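Local coordinates for protein FKBP-type peptidyl-prolyl cis-trans isomerase fkpA (Escherichia coli, PDB 1Q6H) that catalyses the cis-trans isomerisation of peptidyl-proline bonds and acts as a folding chaperone in the periplasm, at residues A135-Y146 with W177-K185. Sequence-based numbering, arbitrary orientation.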
ATOM      1  N   ALA A 135     -11.971 -38.255  33.078  1.00 18.18           N
ATOM      2  CA  ALA A 135     -12.095 -37.904  31.660  1.00 19.52           C
ATOM      3  C   ALA A 135     -12.270 -36.383  31.521  1.00 18.04           C
ATOM      4  O   ALA A 135     -13.083 -35.818  32.229  1.00 15.66           O
ATOM      5  CB  ALA A 135     -13.275 -38.619  31.036  1.00 19.79           C
ATOM      6  N   PRO A 136     -11.492 -35.746  30.642  1.00 18.88           N
ATOM      7  CA  PRO A 136     -11.667 -34.334  30.276  1.00 18.68           C
ATOM      8  C   PRO A 136     -13.100 -34.033  29.828  1.00 16.99           C
ATOM      9  O   PRO A 136     -13.619 -34.775  28.986  1.00 15.82           O
ATOM     10  CB  PRO A 136     -10.757 -34.170  29.045  1.00 19.78           C
ATOM     11  CG  PRO A 136      -9.780 -35.292  29.098  1.00 19.95           C
ATOM     12  CD  PRO A 136     -10.389 -36.364  29.902  1.00 20.52           C
ATOM     13  N   LYS A 137     -13.688 -32.980  30.378  1.00 16.25           N
ATOM     14  CA  LYS A 137     -15.041 -32.539  30.072  1.00 16.57           C
ATOM     15  C   LYS A 137     -15.002 -31.148  29.439  1.00 15.40           C
ATOM     16  O   LYS A 137     -13.990 -30.434  29.523  1.00 11.96           O
ATOM     17  CB  LYS A 137     -15.886 -32.498  31.332  1.00 18.37           C
ATOM     18  CG  LYS A 137     -16.533 -33.836  31.717  1.00 22.75           C
ATOM     19  CD  LYS A 137     -15.516 -34.805  32.267  1.00 27.06           C
ATOM     20  CE  LYS A 137     -16.156 -35.983  33.000  1.00 28.59           C
ATOM     21  NZ  LYS A 137     -15.188 -36.631  33.941  1.00 31.06           N
ATOM     22  N   ASP A 138     -16.104 -30.763  28.808  1.00 15.20           N
ATOM     23  CA  ASP A 138     -16.145 -29.495  28.056  1.00 16.02           C
ATOM     24  C   ASP A 138     -15.588 -28.226  28.722  1.00 15.96           C
ATOM     25  O   ASP A 138     -14.816 -27.468  28.111  1.00 16.94           O
ATOM     26  CB  ASP A 138     -17.562 -29.242  27.525  1.00 16.70           C
ATOM     27  CG  ASP A 138     -17.831 -29.996  26.218  1.00 18.64           C
ATOM     28  OD1 ASP A 138     -16.887 -30.595  25.650  1.00 19.72           O
ATOM     29  OD2 ASP A 138     -18.948 -30.060  25.687  1.00 23.37           O
ATOM     30  N   SER A 139     -15.967 -27.958  29.954  1.00 15.04           N
ATOM     31  CA  SER A 139     -15.495 -26.727  30.575  1.00 14.82           C
ATOM     32  C   SER A 139     -14.105 -26.846  31.227  1.00 13.78           C
ATOM     33  O   SER A 139     -13.589 -25.852  31.784  1.00 11.07           O
ATOM     34  CB  SER A 139     -16.505 -26.268  31.606  1.00 15.06           C
ATOM     35  OG  SER A 139     -16.555 -27.231  32.630  1.00 18.04           O
ATOM     36  N   ASP A 140     -13.481 -28.024  31.142  1.00 11.66           N
ATOM     37  CA  ASP A 140     -12.169 -28.212  31.754  1.00 12.54           C
ATOM     38  C   ASP A 140     -11.056 -27.519  31.008  1.00 13.38           C
ATOM     39  O   ASP A 140     -11.146 -27.301  29.796  1.00 14.32           O
ATOM     40  CB  ASP A 140     -11.757 -29.681  31.774  1.00 12.66           C
ATOM     41  CG  ASP A 140     -12.605 -30.529  32.699  1.00 13.91           C
ATOM     42  OD1 ASP A 140     -13.233 -29.975  33.640  1.00 14.07           O
ATOM     43  OD2 ASP A 140     -12.691 -31.762  32.520  1.00 11.94           O
ATOM     44  N   THR A 141      -9.978 -27.252  31.738  1.00 12.86           N
ATOM     45  CA  THR A 141      -8.746 -26.799  31.147  1.00 14.24           C
ATOM     46  C   THR A 141      -7.847 -28.010  30.943  1.00 13.72           C
ATOM     47  O   THR A 141      -7.702 -28.844  31.837  1.00 14.04           O
ATOM     48  CB  THR A 141      -8.052 -25.787  32.060  1.00 15.98           C
ATOM     49  OG1 THR A 141      -8.890 -24.638  32.247  1.00 18.22           O
ATOM     50  CG2 THR A 141      -6.837 -25.249  31.381  1.00 18.54           C
ATOM     51  N   VAL A 142      -7.249 -28.113  29.769  1.00 11.90           N
ATOM     52  CA  VAL A 142      -6.321 -29.185  29.493  1.00 12.03           C
ATOM     53  C   VAL A 142      -4.950 -28.597  29.216  1.00 11.72           C
ATOM     54  O   VAL A 142      -4.833 -27.478  28.697  1.00 11.27           O
ATOM     55  CB  VAL A 142      -6.751 -30.079  28.268  1.00 13.48           C
ATOM     56  CG1 VAL A 142      -8.011 -30.924  28.566  1.00 12.27           C
ATOM     57  CG2 VAL A 142      -6.964 -29.256  27.027  1.00 14.41           C
ATOM     58  N   VAL A 143      -3.922 -29.379  29.558  1.00 10.66           N
ATOM     59  CA  VAL A 143      -2.538 -29.030  29.345  1.00 10.49           C
ATOM     60  C   VAL A 143      -1.926 -30.162  28.527  1.00 11.04           C
ATOM     61  O   VAL A 143      -1.933 -31.346  28.937  1.00 12.84           O
ATOM     62  CB  VAL A 143      -1.791 -28.867  30.675  1.00 10.80           C
ATOM     63  CG1 VAL A 143      -0.368 -28.388  30.439  1.00 10.59           C
ATOM     64  CG2 VAL A 143      -2.535 -27.875  31.616  1.00 10.28           C
ATOM     65  N   VAL A 144      -1.409 -29.812  27.366  1.00 10.05           N
ATOM     66  CA  VAL A 144      -0.898 -30.792  26.444  1.00 11.39           C
ATOM     67  C   VAL A 144       0.420 -30.424  25.791  1.00 11.77           C
ATOM     68  O   VAL A 144       0.738 -29.271  25.605  1.00 11.33           O
ATOM     69  CB  VAL A 144      -1.867 -31.020  25.264  1.00 11.55           C
ATOM     70  CG1 VAL A 144      -3.194 -31.605  25.718  1.00 11.03           C
ATOM     71  CG2 VAL A 144      -2.114 -29.715  24.506  1.00 14.78           C
ATOM     72  N   ASN A 145       1.158 -31.455  25.418  1.00 11.50           N
ATOM     73  CA  ASN A 145       2.251 -31.296  24.519  1.00 13.72           C
ATOM     74  C   ASN A 145       1.735 -31.919  23.218  1.00 14.31           C
ATOM     75  O   ASN A 145       0.979 -32.902  23.231  1.00 13.72           O
ATOM     76  CB  ASN A 145       3.495 -32.022  25.021  1.00 15.71           C
ATOM     77  CG  ASN A 145       4.235 -31.242  26.067  1.00 16.59           C
ATOM     78  OD1 ASN A 145       4.370 -30.023  25.976  1.00 19.74           O
ATOM     79  ND2 ASN A 145       4.741 -31.941  27.059  1.00 17.72           N
ATOM     80  N   TYR A 146       2.110 -31.348  22.090  1.00 13.41           N
ATOM     81  CA  TYR A 146       1.678 -31.923  20.845  1.00 14.56           C
ATOM     82  C   TYR A 146       2.538 -31.506  19.716  1.00 14.60           C
ATOM     83  O   TYR A 146       3.237 -30.508  19.793  1.00 12.97           O
ATOM     84  CB  TYR A 146       0.261 -31.482  20.509  1.00 15.13           C
ATOM     85  CG  TYR A 146       0.159 -30.007  20.291  1.00 16.47           C
ATOM     86  CD1 TYR A 146      -0.048 -29.159  21.350  1.00 17.20           C
ATOM     87  CD2 TYR A 146       0.282 -29.462  19.020  1.00 16.85           C
ATOM     88  CE1 TYR A 146      -0.122 -27.802  21.164  1.00 19.17           C
ATOM     89  CE2 TYR A 146       0.192 -28.129  18.821  1.00 19.02           C
ATOM     90  CZ  TYR A 146      -0.005 -27.291  19.897  1.00 19.68           C
ATOM     91  OH  TYR A 146      -0.058 -25.934  19.707  1.00 19.94           O
ATOM     92  N   TRP A 177     -10.140 -31.535  18.517  1.00 12.78           N
ATOM     93  CA  TRP A 177      -9.405 -31.586  19.745  1.00 13.47           C
ATOM     94  C   TRP A 177     -10.388 -31.797  20.878  1.00 12.21           C
ATOM     95  O   TRP A 177     -10.150 -32.617  21.756  1.00 11.45           O
ATOM     96  CB  TRP A 177      -8.575 -30.313  19.978  1.00 15.72           C
ATOM     97  CG  TRP A 177      -7.189 -30.396  19.496  1.00 22.19           C
ATOM     98  CD1 TRP A 177      -6.756 -30.198  18.234  1.00 27.38           C
ATOM     99  CD2 TRP A 177      -6.031 -30.677  20.272  1.00 26.44           C
ATOM    100  NE1 TRP A 177      -5.389 -30.345  18.164  1.00 28.57           N
ATOM    101  CE2 TRP A 177      -4.921 -30.622  19.413  1.00 28.51           C
ATOM    102  CE3 TRP A 177      -5.821 -31.004  21.605  1.00 29.06           C
ATOM    103  CZ2 TRP A 177      -3.628 -30.869  19.843  1.00 29.29           C
ATOM    104  CZ3 TRP A 177      -4.545 -31.238  22.037  1.00 29.85           C
ATOM    105  CH2 TRP A 177      -3.457 -31.170  21.158  1.00 30.07           C
ATOM    106  N   THR A 178     -11.455 -31.014  20.878  1.00 12.40           N
ATOM    107  CA  THR A 178     -12.482 -31.125  21.899  1.00 12.97           C
ATOM    108  C   THR A 178     -12.981 -32.559  22.072  1.00 13.21           C
ATOM    109  O   THR A 178     -13.068 -33.060  23.179  1.00 14.19           O
ATOM    110  CB  THR A 178     -13.660 -30.237  21.539  1.00 12.44           C
ATOM    111  OG1 THR A 178     -13.235 -28.868  21.461  1.00 11.04           O
ATOM    112  CG2 THR A 178     -14.713 -30.276  22.655  1.00 12.48           C
ATOM    113  N   GLU A 179     -13.324 -33.198  20.964  1.00 11.82           N
ATOM    114  CA  GLU A 179     -13.759 -34.583  20.979  1.00 13.22           C
ATOM    115  C   GLU A 179     -12.621 -35.547  21.266  1.00 13.18           C
ATOM    116  O   GLU A 179     -12.758 -36.448  22.087  1.00 14.96           O
ATOM    117  CB  GLU A 179     -14.320 -34.937  19.606  1.00 14.03           C
ATOM    118  CG  GLU A 179     -14.721 -36.386  19.427  1.00 13.49           C
ATOM    119  CD  GLU A 179     -15.178 -36.684  18.006  1.00 15.74           C
ATOM    120  OE1 GLU A 179     -15.267 -35.739  17.127  1.00 12.63           O
ATOM    121  OE2 GLU A 179     -15.460 -37.873  17.767  1.00 14.31           O
ATOM    122  N   GLY A 180     -11.530 -35.390  20.543  1.00 11.87           N
ATOM    123  CA  GLY A 180     -10.417 -36.320  20.625  1.00 12.86           C
ATOM    124  C   GLY A 180      -9.870 -36.550  22.014  1.00 13.37           C
ATOM    125  O   GLY A 180      -9.657 -37.693  22.423  1.00 13.65           O
ATOM    126  N   LEU A 181      -9.648 -35.471  22.763  1.00 13.32           N
ATOM    127  CA  LEU A 181      -9.005 -35.594  24.070  1.00 14.76           C
ATOM    128  C   LEU A 181      -9.907 -36.281  25.074  1.00 13.92           C
ATOM    129  O   LEU A 181      -9.444 -36.846  26.061  1.00 14.38           O
ATOM    130  CB  LEU A 181      -8.546 -34.227  24.588  1.00 15.36           C
ATOM    131  CG  LEU A 181      -7.462 -33.529  23.781  1.00 17.50           C
ATOM    132  CD1 LEU A 181      -7.115 -32.168  24.451  1.00 17.79           C
ATOM    133  CD2 LEU A 181      -6.211 -34.408  23.682  1.00 19.90           C
ATOM    134  N   LYS A 182     -11.196 -36.329  24.798  1.00 13.19           N
ATOM    135  CA  LYS A 182     -12.089 -37.051  25.711  1.00 12.87           C
ATOM    136  C   LYS A 182     -11.864 -38.578  25.686  1.00 13.08           C
ATOM    137  O   LYS A 182     -12.443 -39.316  26.503  1.00 12.59           O
ATOM    138  CB  LYS A 182     -13.548 -36.733  25.376  1.00 12.40           C
ATOM    139  CG  LYS A 182     -13.926 -35.300  25.646  1.00 12.71           C
ATOM    140  CD  LYS A 182     -15.327 -34.960  25.237  1.00 14.63           C
ATOM    141  CE  LYS A 182     -15.599 -33.447  25.487  1.00 15.76           C
ATOM    142  NZ  LYS A 182     -16.818 -32.967  24.902  1.00 15.11           N
ATOM    143  N   ASN A 183     -11.055 -39.050  24.742  1.00 12.18           N
ATOM    144  CA  ASN A 183     -10.789 -40.476  24.593  1.00 13.47           C
ATOM    145  C   ASN A 183      -9.606 -40.990  25.424  1.00 13.50           C
ATOM    146  O   ASN A 183      -9.278 -42.170  25.344  1.00 14.60           O
ATOM    147  CB  ASN A 183     -10.514 -40.799  23.130  1.00 14.82           C
ATOM    148  CG  ASN A 183     -11.745 -40.670  22.272  1.00 18.33           C
ATOM    149  OD1 ASN A 183     -12.759 -41.261  22.577  1.00 20.18           O
ATOM    150  ND2 ASN A 183     -11.656 -39.905  21.192  1.00 14.54           N
ATOM    151  N   ILE A 184      -8.950 -40.104  26.181  1.00 12.84           N
ATOM    152  CA  ILE A 184      -7.846 -40.483  27.040  1.00 11.73           C
ATOM    153  C   ILE A 184      -8.020 -39.724  28.347  1.00 13.45           C
ATOM    154  O   ILE A 184      -8.993 -38.959  28.504  1.00 13.47           O
ATOM    155  CB  ILE A 184      -6.461 -40.171  26.437  1.00 11.23           C
ATOM    156  CG1 ILE A 184      -6.357 -38.741  25.892  1.00 12.99           C
ATOM    157  CG2 ILE A 184      -6.073 -41.171  25.396  1.00 11.59           C
ATOM    158  CD1 ILE A 184      -4.915 -38.349  25.576  1.00 12.79           C
ATOM    159  N   LYS A 185      -7.068 -39.911  29.252  1.00 12.68           N
ATOM    160  CA  LYS A 185      -7.104 -39.296  30.581  1.00 13.55           C
ATOM    161  C   LYS A 185      -5.756 -38.720  30.872  1.00 12.10           C
ATOM    162  O   LYS A 185      -4.847 -38.870  30.074  1.00 12.92           O
ATOM    163  CB  LYS A 185      -7.528 -40.360  31.604  1.00 14.75           C
ATOM    164  CG  LYS A 185      -8.878 -40.993  31.153  1.00 17.28           C
ATOM    165  CD  LYS A 185      -9.420 -42.003  32.113  1.00 19.43           C
ATOM    166  CE  LYS A 185     -10.949 -41.761  32.288  1.00 22.83           C
ATOM    167  NZ  LYS A 185     -11.766 -42.173  31.063  1.00 19.07           N
TER
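Trp177 drives the outer edge of its six-membered ring against the face of Tyr146, CZ2 lying over that face 3.9 Å from Tyr146 CG. The stack is edge-to-face, with planes at 78°, and belongs to the FKBP fold, where the short helix 175-180 packs against the curved antiparallel sheet; in relatives such as FKBP12 the tryptophan of this helix floors the proline-binding pocket, and Trp177 probably does the same here. Tyr146 CG stands between backbone N and carbonyl carbon (chi1 64°), which turns a face of the phenol to the indole edge while CB meets Trp177 CH2 at the ring edge. The phenol hydroxyl is bonded to Asp157 and Arg162. Val144 sets both methyls against the same benzo end, CG2 3.8 Å from Trp177 CZ3, and its CG1 meets Leu181 CD1 tip to tip. The Val142 side chain extends the apolar row, crossing that of Leu181 at a slant, Val142 CG2 3.9 Å from Leu181 CD1. Phe168 and Phe216 also meet the indole. An alanine in place of Trp177 would probably open a gap beside the Val144 methyls and leave the Tyr146 face without its edge-on partner. Ahead of the strand, Pro136 sets its ring carbons against carbonyl oxygens of the 181-184 backbone, CG 3.4 Å from Leu181 O and CD 3.3 Å from Ile184 O. A type I turn from Lys137 to Asp140 then leads into the strand; Asp140 OD2 accepts Lys137 N from above the carboxylate plane. Lys182, extended beyond CG, passes Pro136 O and ends in a salt bridge, its NZ modelled 2.5 Å from Asp138 OD1, a very short separation whose exact length is doubtful; the same oxygen also touches Thr178 CG2.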